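Local atomic coordinates of beta-hydroxyacyl-(Acyl-carrier-protein) dehydratase FabA/FabZ (Xenorhabdus doucetiae, PDB entry 6QSR), a protein that probably acts as a hotdog-fold dehydratase subunit, working in a heterocomplex with a second protein in the biosynthesis of aryl polyene pigments. Residues R24-L32 with L40-S48; L105-C116 with L154-N165. All blocks are in the same frame, centred on the assembly; numbering follows the deposited sequence.

Contact 1: residues R24-L32 with L40-S48. With NA (sodium ion), chain C.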
loop_
_atom_site.group_PDB
_atom_site.type_symbol
_atom_site.label_atom_id
_atom_site.label_comp_id
_atom_site.label_asym_id
_atom_site.label_seq_id
_atom_site.Cartn_x
_atom_site.Cartn_y
_atom_site.Cartn_z
ATOM N N ARG B 24 9.945 -25.163 -7.376
ATOM C CA ARG B 24 8.863 -24.484 -8.162
ATOM C C ARG B 24 7.758 -23.966 -7.250
ATOM O O ARG B 24 7.465 -24.545 -6.198
ATOM C CB ARG B 24 8.249 -25.401 -9.237
ATOM C CG ARG B 24 8.885 -25.280 -10.614
ATOM C CD ARG B 24 10.312 -25.802 -10.615
ATOM N NE ARG B 24 10.830 -26.027 -11.965
ATOM C CZ ARG B 24 11.997 -26.609 -12.249
ATOM N NH1 ARG B 24 12.807 -27.042 -11.279
ATOM N NH2 ARG B 24 12.365 -26.766 -13.520
ATOM N N TYR B 25 7.143 -22.876 -7.690
ATOM C CA TYR B 25 6.071 -22.223 -6.964
ATOM C C TYR B 25 4.894 -22.052 -7.903
ATOM O O TYR B 25 5.070 -21.968 -9.125
ATOM C CB TYR B 25 6.556 -20.867 -6.445
ATOM C CG TYR B 25 7.691 -20.992 -5.447
ATOM C CD1 TYR B 25 9.023 -20.792 -5.834
ATOM C CD2 TYR B 25 7.440 -21.343 -4.119
ATOM C CE1 TYR B 25 10.062 -20.929 -4.929
ATOM C CE2 TYR B 25 8.476 -21.470 -3.202
ATOM C CZ TYR B 25 9.784 -21.268 -3.615
ATOM O OH TYR B 25 10.810 -21.397 -2.714
ATOM N N LEU B 26 3.694 -22.013 -7.331
ATOM C CA LEU B 26 2.497 -21.619 -8.070
ATOM C C LEU B 26 2.637 -20.171 -8.563
ATOM O O LEU B 26 3.513 -19.431 -8.079
ATOM C CB LEU B 26 1.252 -21.736 -7.186
ATOM C CG LEU B 26 0.829 -23.146 -6.752
ATOM C CD1 LEU B 26 -0.119 -23.078 -5.567
ATOM C CD2 LEU B 26 0.191 -23.904 -7.910
ATOM N N PRO B 27 1.795 -19.762 -9.537
ATOM C CA PRO B 27 1.716 -18.345 -9.904
ATOM C C PRO B 27 1.446 -17.491 -8.664
ATOM O O PRO B 27 0.658 -17.892 -7.807
ATOM C CB PRO B 27 0.539 -18.297 -10.885
ATOM C CG PRO B 27 0.485 -19.662 -11.475
ATOM C CD PRO B 27 0.948 -20.604 -10.403
ATOM N N VAL B 28 2.115 -16.348 -8.549
ATOM C CA VAL B 28 2.110 -15.585 -7.292
ATOM C C VAL B 28 0.690 -15.219 -6.785
ATOM O O VAL B 28 0.433 -15.233 -5.576
ATOM C CB VAL B 28 3.080 -14.374 -7.373
ATOM C CG1 VAL B 28 2.580 -13.294 -8.313
ATOM C CG2 VAL B 28 3.367 -13.807 -5.994
ATOM N N ASP B 29 -0.236 -14.953 -7.705
ATOM C CA ASP B 29 -1.653 -14.710 -7.352
ATOM C C ASP B 29 -2.335 -15.857 -6.583
ATOM O O ASP B 29 -3.265 -15.606 -5.815
ATOM C CB ASP B 29 -2.479 -14.329 -8.595
ATOM C CG ASP B 29 -2.744 -15.511 -9.519
ATOM O OD1 ASP B 29 -1.953 -15.723 -10.453
ATOM O OD2 ASP B 29 -3.739 -16.233 -9.306
ATOM N N ARG B 30 -1.889 -17.097 -6.785
ATOM C CA ARG B 30 -2.451 -18.262 -6.077
ATOM C C ARG B 30 -2.175 -18.286 -4.558
ATOM O O ARG B 30 -2.878 -18.967 -3.813
ATOM C CB ARG B 30 -1.952 -19.572 -6.712
ATOM C CG ARG B 30 -2.268 -19.740 -8.196
ATOM C CD ARG B 30 -3.761 -19.804 -8.484
ATOM N NE ARG B 30 -4.024 -20.168 -9.879
ATOM C CZ ARG B 30 -3.993 -21.408 -10.378
ATOM N NH1 ARG B 30 -4.249 -21.599 -11.671
ATOM N NH2 ARG B 30 -3.707 -22.464 -9.607
ATOM N N TYR B 31 -1.159 -17.549 -4.108
ATOM C CA TYR B 31 -0.841 -17.414 -2.685
ATOM C C TYR B 31 -1.533 -16.229 -1.975
ATOM O O TYR B 31 -1.390 -16.080 -0.757
ATOM C CB TYR B 31 0.677 -17.286 -2.510
ATOM C CG TYR B 31 1.459 -18.478 -3.022
ATOM C CD1 TYR B 31 1.457 -19.688 -2.324
ATOM C CD2 TYR B 31 2.217 -18.394 -4.192
ATOM C CE1 TYR B 31 2.182 -20.782 -2.779
ATOM C CE2 TYR B 31 2.947 -19.481 -4.656
ATOM C CZ TYR B 31 2.926 -20.672 -3.952
ATOM O OH TYR B 31 3.650 -21.743 -4.424
ATOM N N LEU B 32 -2.264 -15.399 -2.725
ATOM C CA LEU B 32 -2.900 -14.183 -2.200
ATOM C C LEU B 32 -4.421 -14.230 -2.287
ATOM O O LEU B 32 -4.959 -14.795 -3.236
ATOM C CB LEU B 32 -2.418 -12.968 -3.006
ATOM C CG LEU B 32 -0.917 -12.672 -2.888
ATOM C CD1 LEU B 32 -0.488 -11.640 -3.918
ATOM C CD2 LEU B 32 -0.604 -12.196 -1.485
ATOM N N LEU B 40 0.250 -7.077 -7.498
ATOM C CA LEU B 40 1.332 -6.218 -7.951
ATOM C C LEU B 40 2.697 -6.930 -7.917
ATOM O O LEU B 40 3.727 -6.278 -7.861
ATOM C CB LEU B 40 1.355 -4.922 -7.119
ATOM C CG LEU B 40 0.361 -3.846 -7.573
ATOM C CD1 LEU B 40 -1.055 -4.134 -7.081
ATOM C CD2 LEU B 40 0.810 -2.469 -7.116
ATOM N N LEU B 41 2.689 -8.263 -7.969
ATOM C CA LEU B 41 3.913 -9.059 -8.102
ATOM C C LEU B 41 3.719 -10.032 -9.255
ATOM O O LEU B 41 2.589 -10.365 -9.602
ATOM C CB LEU B 41 4.222 -9.825 -6.808
ATOM C CG LEU B 41 4.251 -9.023 -5.505
ATOM C CD1 LEU B 41 4.290 -9.959 -4.302
ATOM C CD2 LEU B 41 5.443 -8.083 -5.496
ATOM N N GLU B 42 4.825 -10.494 -9.826
ATOM C CA GLU B 42 4.809 -11.402 -10.981
ATOM C C GLU B 42 5.411 -12.786 -10.728
ATOM O O GLU B 42 4.983 -13.742 -11.352
ATOM C CB GLU B 42 5.500 -10.725 -12.170
ATOM C CG GLU B 42 4.661 -9.586 -12.736
ATOM C CD GLU B 42 5.352 -8.741 -13.791
ATOM O OE1 GLU B 42 6.599 -8.652 -13.802
ATOM O OE2 GLU B 42 4.626 -8.133 -14.609
ATOM N N GLN B 43 6.378 -12.902 -9.818
ATOM C CA GLN B 43 7.125 -14.147 -9.649
ATOM C C GLN B 43 7.500 -14.391 -8.179
ATOM O O GLN B 43 8.027 -13.487 -7.524
ATOM C CB GLN B 43 8.391 -14.047 -10.501
ATOM C CG GLN B 43 9.217 -15.313 -10.621
ATOM C CD GLN B 43 9.062 -16.018 -11.954
ATOM O OE1 GLN B 43 7.956 -16.145 -12.487
ATOM N NE2 GLN B 43 10.180 -16.490 -12.500
ATOM N N VAL B 44 7.218 -15.597 -7.669
ATOM C CA VAL B 44 7.782 -16.052 -6.383
ATOM C C VAL B 44 9.162 -16.632 -6.698
ATOM O O VAL B 44 9.274 -17.548 -7.511
ATOM C CB VAL B 44 6.932 -17.141 -5.683
ATOM C CG1 VAL B 44 7.460 -17.420 -4.283
ATOM C CG2 VAL B 44 5.480 -16.724 -5.580
ATOM N N ILE B 45 10.200 -16.087 -6.070
ATOM C CA ILE B 45 11.578 -16.562 -6.260
ATOM C C ILE B 45 11.960 -17.557 -5.156
ATOM O O ILE B 45 12.537 -18.609 -5.437
ATOM C CB ILE B 45 12.577 -15.384 -6.290
ATOM C CG1 ILE B 45 12.220 -14.361 -7.385
ATOM C CG2 ILE B 45 14.003 -15.878 -6.507
ATOM C CD1 ILE B 45 12.273 -14.881 -8.808
ATOM N N ASN B 46 11.662 -17.220 -3.906
ATOM C CA ASN B 46 11.981 -18.100 -2.781
ATOM C C ASN B 46 11.074 -17.820 -1.595
ATOM O O ASN B 46 10.638 -16.677 -1.388
ATOM C CB ASN B 46 13.450 -17.934 -2.366
ATOM C CG ASN B 46 14.094 -19.246 -1.985
ATOM O OD1 ASN B 46 13.841 -19.784 -0.908
ATOM N ND2 ASN B 46 14.927 -19.778 -2.876
ATOM N N VAL B 47 10.780 -18.874 -0.838
ATOM C CA VAL B 47 10.067 -18.758 0.430
ATOM C C VAL B 47 10.660 -19.743 1.432
ATOM O O VAL B 47 10.962 -20.892 1.079
ATOM C CB VAL B 47 8.552 -19.083 0.315
ATOM C CG1 VAL B 47 7.824 -18.578 1.557
ATOM C CG2 VAL B 47 7.920 -18.487 -0.938
ATOM N N SER B 48 10.793 -19.291 2.677
ATOM C CA SER B 48 11.211 -20.150 3.778
ATOM C C SER B 48 10.463 -19.737 5.036
ATOM O O SER B 48 9.664 -18.806 5.003
ATOM C CB SER B 48 12.726 -20.059 3.980
ATOM O OG SER B 48 13.096 -18.830 4.571
HETATM NA NA NA C . -5.450 -14.670 -5.613
HETATM O O HOH W 1 10.376 -23.085 -0.525
HETATM O O HOH W 2 5.420 -17.467 -8.960
HETATM O O HOH W 3 -5.922 -15.112 -7.964
HETATM O O HOH W 4 -7.260 -15.887 -5.202
#
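The ring of Tyr25 lies across Val44, whose CG1 sits over one face, 3.9 Å from the ring centroid and 17° off its normal, a CH-pi contact; Tyr31 OH meets the ring in plane at its edge. This is the N-terminal lead-in of a hotdog fold, a loop with a 3-10 turn at 28-31 laid against the first strand, 43-48. Tyr25 suits this partly exposed place because its ring packs on valine while its hydroxyl reaches polar backbone: Val47 N donates to Tyr25 OH over 3.1 Å, and a water joins the same oxygen to Val47 O. Val44 serves two parts of 24-32, since its branches part: CG1 goes to Tyr25, while CG2, anti to the carbonyl carbon, packs 3.6 Å from Val28 CG2 and also touches the ring of Tyr31. Val28 CG1 packs against Leu41 O, 3.2 Å away. Tyr31 OH accepts from Leu26 N over 2.9 Å, which holds that second ring. Asp29 O within the turn and Leu32 O just after it bind the sodium ion, with His34 O and two waters completing the site. Between loop and strand a single water bridges the backbones, donating to Leu26 O and accepting from Val44 N, 2.9 Å from each.

Contact 2: residues L105-C116 with L154-N165; sequences LGMLLGGRAVRC and LVTGRLNTYQPN
Met107 and Tyr162 lie side by side at one end of an antiparallel strand pair, 107-116 with 154-162, in the curved hotdog sheet. Met107 SD, carried outward by an extended chi2 (-177°), comes 3.6 Å from Tyr162 CD2 in an oblique Met-aromatic contact, while Pro164 CD stands over the centre of one ring face. Leu109 CG packs 3.5 Å from Tyr162 CB, and the ring's hydroxyl bonds to Glu168. The side facing helix 79-97 is close-packed and apolar: Leu108 CD1 meets Leu159 CD2 at 3.7 Å, Val114 meets Val155, and Ile80 of the helix touches Leu108 and Val114. Branched aliphatic side chains suit this buried surface. The other face, tight at its Met107-Tyr162 end, loosens toward solvent along Arg112, Arg115, Thr156 and Arg158. There Arg112 NH1 and Arg158 NH1, like charges, lie 4.3 Å apart, and Arg115 turns away to a salt bridge with Glu66 of the neighbouring chain, whose strand continues the sheet. Gly157 CA and Val114 CA close to 4.1 Å, which glycine's bare CA suits. Register slips twice; at the classic bulge of Leu109 and Gly110, Asn160 O accepts from both amides on the same face of its plane, at 2.9 Å from Leu109 N and 3.3 Å from Gly110 N.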
loop_
_atom_site.group_PDB
_atom_site.type_symbol
_atom_site.label_atom_id
_atom_site.label_comp_id
_atom_site.label_asym_id
_atom_site.label_seq_id
_atom_site.Cartn_x
_atom_site.Cartn_y
_atom_site.Cartn_z
ATOM N N LEU B 105 -8.753 -12.476 3.004
ATOM C CA LEU B 105 -8.578 -11.058 3.304
ATOM C C LEU B 105 -7.184 -10.800 3.821
ATOM O O LEU B 105 -6.634 -11.615 4.551
ATOM C CB LEU B 105 -9.556 -10.621 4.393
ATOM C CG LEU B 105 -11.037 -10.552 4.040
ATOM C CD1 LEU B 105 -11.865 -10.582 5.314
ATOM C CD2 LEU B 105 -11.339 -9.318 3.205
ATOM N N GLY B 106 -6.638 -9.645 3.464
ATOM C CA GLY B 106 -5.340 -9.204 3.968
ATOM C C GLY B 106 -5.403 -7.719 4.231
ATOM O O GLY B 106 -6.035 -6.977 3.478
ATOM N N MET B 107 -4.761 -7.284 5.308
ATOM C CA MET B 107 -4.760 -5.881 5.669
ATOM C C MET B 107 -3.372 -5.438 6.048
ATOM O O MET B 107 -2.666 -6.136 6.775
ATOM C CB MET B 107 -5.656 -5.639 6.872
ATOM C CG MET B 107 -7.112 -5.964 6.648
ATOM S SD MET B 107 -7.986 -5.537 8.154
ATOM C CE MET B 107 -9.355 -4.648 7.443
ATOM N N LEU B 108 -3.007 -4.259 5.567
ATOM C CA LEU B 108 -1.833 -3.579 6.044
ATOM C C LEU B 108 -2.280 -2.703 7.218
ATOM O O LEU B 108 -3.209 -1.897 7.076
ATOM C CB LEU B 108 -1.233 -2.759 4.909
ATOM C CG LEU B 108 0.132 -2.125 5.148
ATOM C CD1 LEU B 108 1.212 -3.164 5.375
ATOM C CD2 LEU B 108 0.465 -1.247 3.957
ATOM N N LEU B 109 -1.658 -2.905 8.383
ATOM C CA LEU B 109 -1.940 -2.116 9.595
ATOM C C LEU B 109 -1.001 -0.921 9.742
ATOM O O LEU B 109 -1.354 0.079 10.368
ATOM C CB LEU B 109 -1.774 -2.971 10.853
ATOM C CG LEU B 109 -2.656 -4.191 11.102
ATOM C CD1 LEU B 109 -2.310 -4.785 12.466
ATOM C CD2 LEU B 109 -4.132 -3.822 11.016
ATOM N N GLY B 110 0.222 -1.043 9.246
ATOM C CA GLY B 110 1.172 0.049 9.388
ATOM C C GLY B 110 2.506 -0.172 8.720
ATOM O O GLY B 110 2.856 -1.294 8.334
ATOM N N GLY B 111 3.240 0.931 8.590
ATOM C CA GLY B 111 4.582 0.942 8.035
ATOM C C GLY B 111 5.426 1.955 8.774
ATOM O O GLY B 111 4.902 2.956 9.280
ATOM N N ARG B 112 6.725 1.685 8.839
ATOM C CA ARG B 112 7.669 2.473 9.603
ATOM C C ARG B 112 8.936 2.622 8.794
ATOM O O ARG B 112 9.475 1.623 8.316
ATOM C CB ARG B 112 8.008 1.770 10.920
ATOM C CG ARG B 112 6.892 1.815 11.944
ATOM C CD ARG B 112 7.240 1.012 13.194
ATOM N NE ARG B 112 8.078 1.788 14.112
ATOM C CZ ARG B 112 8.948 1.283 14.993
ATOM N NH1 ARG B 112 9.144 -0.035 15.123
ATOM N NH2 ARG B 112 9.642 2.116 15.765
ATOM N N ALA B 113 9.385 3.869 8.643
ATOM C CA ALA B 113 10.611 4.220 7.927
ATOM C C ALA B 113 10.765 3.487 6.588
ATOM O O ALA B 113 11.791 2.863 6.278
ATOM C CB ALA B 113 11.809 4.031 8.834
ATOM N N VAL B 114 9.703 3.563 5.794
ATOM C CA VAL B 114 9.748 3.058 4.430
ATOM C C VAL B 114 10.433 4.147 3.603
ATOM O O VAL B 114 9.798 5.090 3.160
ATOM C CB VAL B 114 8.353 2.654 3.916
ATOM C CG1 VAL B 114 8.457 2.068 2.514
ATOM C CG2 VAL B 114 7.724 1.662 4.887
ATOM N N ARG B 115 11.750 4.013 3.438
ATOM C CA ARG B 115 12.584 5.052 2.833
ATOM C C ARG B 115 13.057 4.611 1.454
ATOM O O ARG B 115 13.601 3.520 1.306
ATOM C CB ARG B 115 13.776 5.361 3.745
ATOM C CG ARG B 115 13.340 5.823 5.127
ATOM C CD ARG B 115 14.395 6.635 5.831
ATOM N NE ARG B 115 13.869 7.188 7.083
ATOM C CZ ARG B 115 14.210 6.812 8.315
ATOM N NH1 ARG B 115 15.121 5.858 8.539
ATOM N NH2 ARG B 115 13.639 7.417 9.352
ATOM N N CYS B 116 12.832 5.475 0.465
ATOM C CA CYS B 116 13.127 5.181 -0.934
ATOM C C CYS B 116 14.283 6.066 -1.398
ATOM O O CYS B 116 14.292 7.258 -1.129
ATOM C CB CYS B 116 11.867 5.424 -1.776
ATOM S SG CYS B 116 11.805 4.553 -3.359
ATOM N N LEU B 154 17.091 -0.072 -3.067
ATOM C CA LEU B 154 16.314 1.132 -3.366
ATOM C C LEU B 154 15.312 1.529 -2.282
ATOM O O LEU B 154 14.964 2.701 -2.194
ATOM C CB LEU B 154 15.552 0.938 -4.676
ATOM C CG LEU B 154 16.391 0.712 -5.932
ATOM C CD1 LEU B 154 15.458 0.483 -7.108
ATOM C CD2 LEU B 154 17.324 1.878 -6.210
ATOM N N VAL B 155 14.822 0.559 -1.504
ATOM C CA VAL B 155 13.862 0.812 -0.429
ATOM C C VAL B 155 14.184 -0.092 0.756
ATOM O O VAL B 155 14.518 -1.260 0.565
ATOM C CB VAL B 155 12.402 0.527 -0.875
ATOM C CG1 VAL B 155 11.415 0.973 0.197
ATOM C CG2 VAL B 155 12.091 1.212 -2.194
ATOM N N THR B 156 14.090 0.453 1.966
ATOM C CA THR B 156 14.117 -0.345 3.198
ATOM C C THR B 156 12.871 0.035 3.985
ATOM O O THR B 156 12.291 1.093 3.745
ATOM C CB THR B 156 15.384 -0.115 4.056
ATOM O OG1 THR B 156 15.518 1.270 4.397
ATOM C CG2 THR B 156 16.634 -0.588 3.317
ATOM N N GLY B 157 12.456 -0.822 4.914
ATOM C CA GLY B 157 11.242 -0.558 5.681
ATOM C C GLY B 157 10.824 -1.670 6.621
ATOM O O GLY B 157 11.337 -2.793 6.526
ATOM N N ARG B 158 9.893 -1.347 7.528
ATOM C CA ARG B 158 9.184 -2.346 8.333
ATOM C C ARG B 158 7.687 -2.201 8.128
ATOM O O ARG B 158 7.165 -1.078 8.099
ATOM C CB ARG B 158 9.500 -2.210 9.819
ATOM C CG ARG B 158 10.906 -2.639 10.186
ATOM C CD ARG B 158 11.063 -2.762 11.692
ATOM N NE ARG B 158 12.419 -3.164 12.048
ATOM C CZ ARG B 158 12.869 -3.310 13.293
ATOM N NH1 ARG B 158 12.075 -3.075 14.339
ATOM N NH2 ARG B 158 14.129 -3.687 13.491
ATOM N N LEU B 159 7.009 -3.341 7.981
ATOM C CA LEU B 159 5.560 -3.406 7.778
ATOM C C LEU B 159 4.886 -4.285 8.828
ATOM O O LEU B 159 5.450 -5.296 9.252
ATOM C CB LEU B 159 5.232 -3.980 6.388
ATOM C CG LEU B 159 5.163 -2.992 5.231
ATOM C CD1 LEU B 159 6.537 -2.409 4.971
ATOM C CD2 LEU B 159 4.645 -3.659 3.972
ATOM N N ASN B 160 3.665 -3.901 9.208
ATOM C CA ASN B 160 2.801 -4.715 10.063
ATOM C C ASN B 160 1.519 -5.053 9.308
ATOM O O ASN B 160 0.907 -4.177 8.695
ATOM C CB ASN B 160 2.481 -3.976 11.366
ATOM C CG ASN B 160 3.700 -3.807 12.253
ATOM O OD1 ASN B 160 4.508 -4.720 12.397
ATOM N ND2 ASN B 160 3.837 -2.636 12.852
ATOM N N THR B 161 1.123 -6.324 9.366
ATOM C CA THR B 161 -0.029 -6.837 8.621
ATOM C C THR B 161 -1.004 -7.583 9.526
ATOM O O THR B 161 -0.676 -7.929 10.657
ATOM C CB THR B 161 0.428 -7.801 7.519
ATOM O OG1 THR B 161 1.298 -8.785 8.089
ATOM C CG2 THR B 161 1.149 -7.039 6.405
ATOM N N TYR B 162 -2.198 -7.828 8.997
ATOM C CA TYR B 162 -3.304 -8.429 9.745
ATOM C C TYR B 162 -4.163 -9.199 8.753
ATOM O O TYR B 162 -4.480 -8.692 7.673
ATOM C CB TYR B 162 -4.077 -7.309 10.452
ATOM C CG TYR B 162 -5.388 -7.639 11.156
ATOM C CD1 TYR B 162 -5.573 -8.824 11.876
ATOM C CD2 TYR B 162 -6.428 -6.701 11.161
ATOM C CE1 TYR B 162 -6.776 -9.081 12.533
ATOM C CE2 TYR B 162 -7.623 -6.944 11.814
ATOM C CZ TYR B 162 -7.795 -8.126 12.502
ATOM O OH TYR B 162 -8.997 -8.340 13.139
ATOM N N GLN B 163 -4.511 -10.429 9.114
ATOM C CA GLN B 163 -5.235 -11.325 8.220
ATOM C C GLN B 163 -6.503 -11.796 8.938
ATOM O O GLN B 163 -6.523 -12.879 9.521
ATOM C CB GLN B 163 -4.317 -12.487 7.808
ATOM C CG GLN B 163 -4.407 -12.847 6.336
ATOM C CD GLN B 163 -3.275 -13.744 5.877
ATOM O OE1 GLN B 163 -2.608 -13.457 4.879
ATOM N NE2 GLN B 163 -3.047 -14.832 6.605
ATOM N N PRO B 164 -7.561 -10.963 8.921
ATOM C CA PRO B 164 -8.771 -11.293 9.667
ATOM C C PRO B 164 -9.676 -12.262 8.921
ATOM O O PRO B 164 -9.584 -12.374 7.694
ATOM C CB PRO B 164 -9.468 -9.940 9.788
ATOM C CG PRO B 164 -9.113 -9.242 8.518
ATOM C CD PRO B 164 -7.716 -9.692 8.181
ATOM N N ASN B 165 -10.538 -12.951 9.673
ATOM C CA ASN B 165 -11.705 -13.632 9.109
ATOM C C ASN B 165 -12.686 -12.575 8.627
ATOM O O ASN B 165 -12.667 -11.442 9.112
ATOM C CB ASN B 165 -12.422 -14.493 10.160
ATOM C CG ASN B 165 -11.635 -15.726 10.550
ATOM O OD1 ASN B 165 -10.432 -15.659 10.792
ATOM N ND2 ASN B 165 -12.319 -16.863 10.628
HETATM O O HOH W 5 -8.076 -13.719 5.845
HETATM O O HOH W 6 14.145 1.680 6.798
#

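From the N terminus, the chain first closes contact 1, a short local loop in which residues 24-32 fold back on 40-48 after only seven intervening residues, with Asp29 and Leu32 of the first segment and His34 of the connection holding the sodium ion. It then runs through strand 51-57 and helix 79-97 before contact 2 opens. Contact 2 is the longer closure: 37 residues, rich in strand, separate 105-116 from 154-165. The two are in series, neither nested nor crossed, and lie on opposite sides of the chain's centre, about 18 Å apart between centres. Both reach the same sheet, and both pack against helix 79-97, which ties the N-terminal lead-in to the strand pair of contact 2, of which 107-116 pairs with the partner chain.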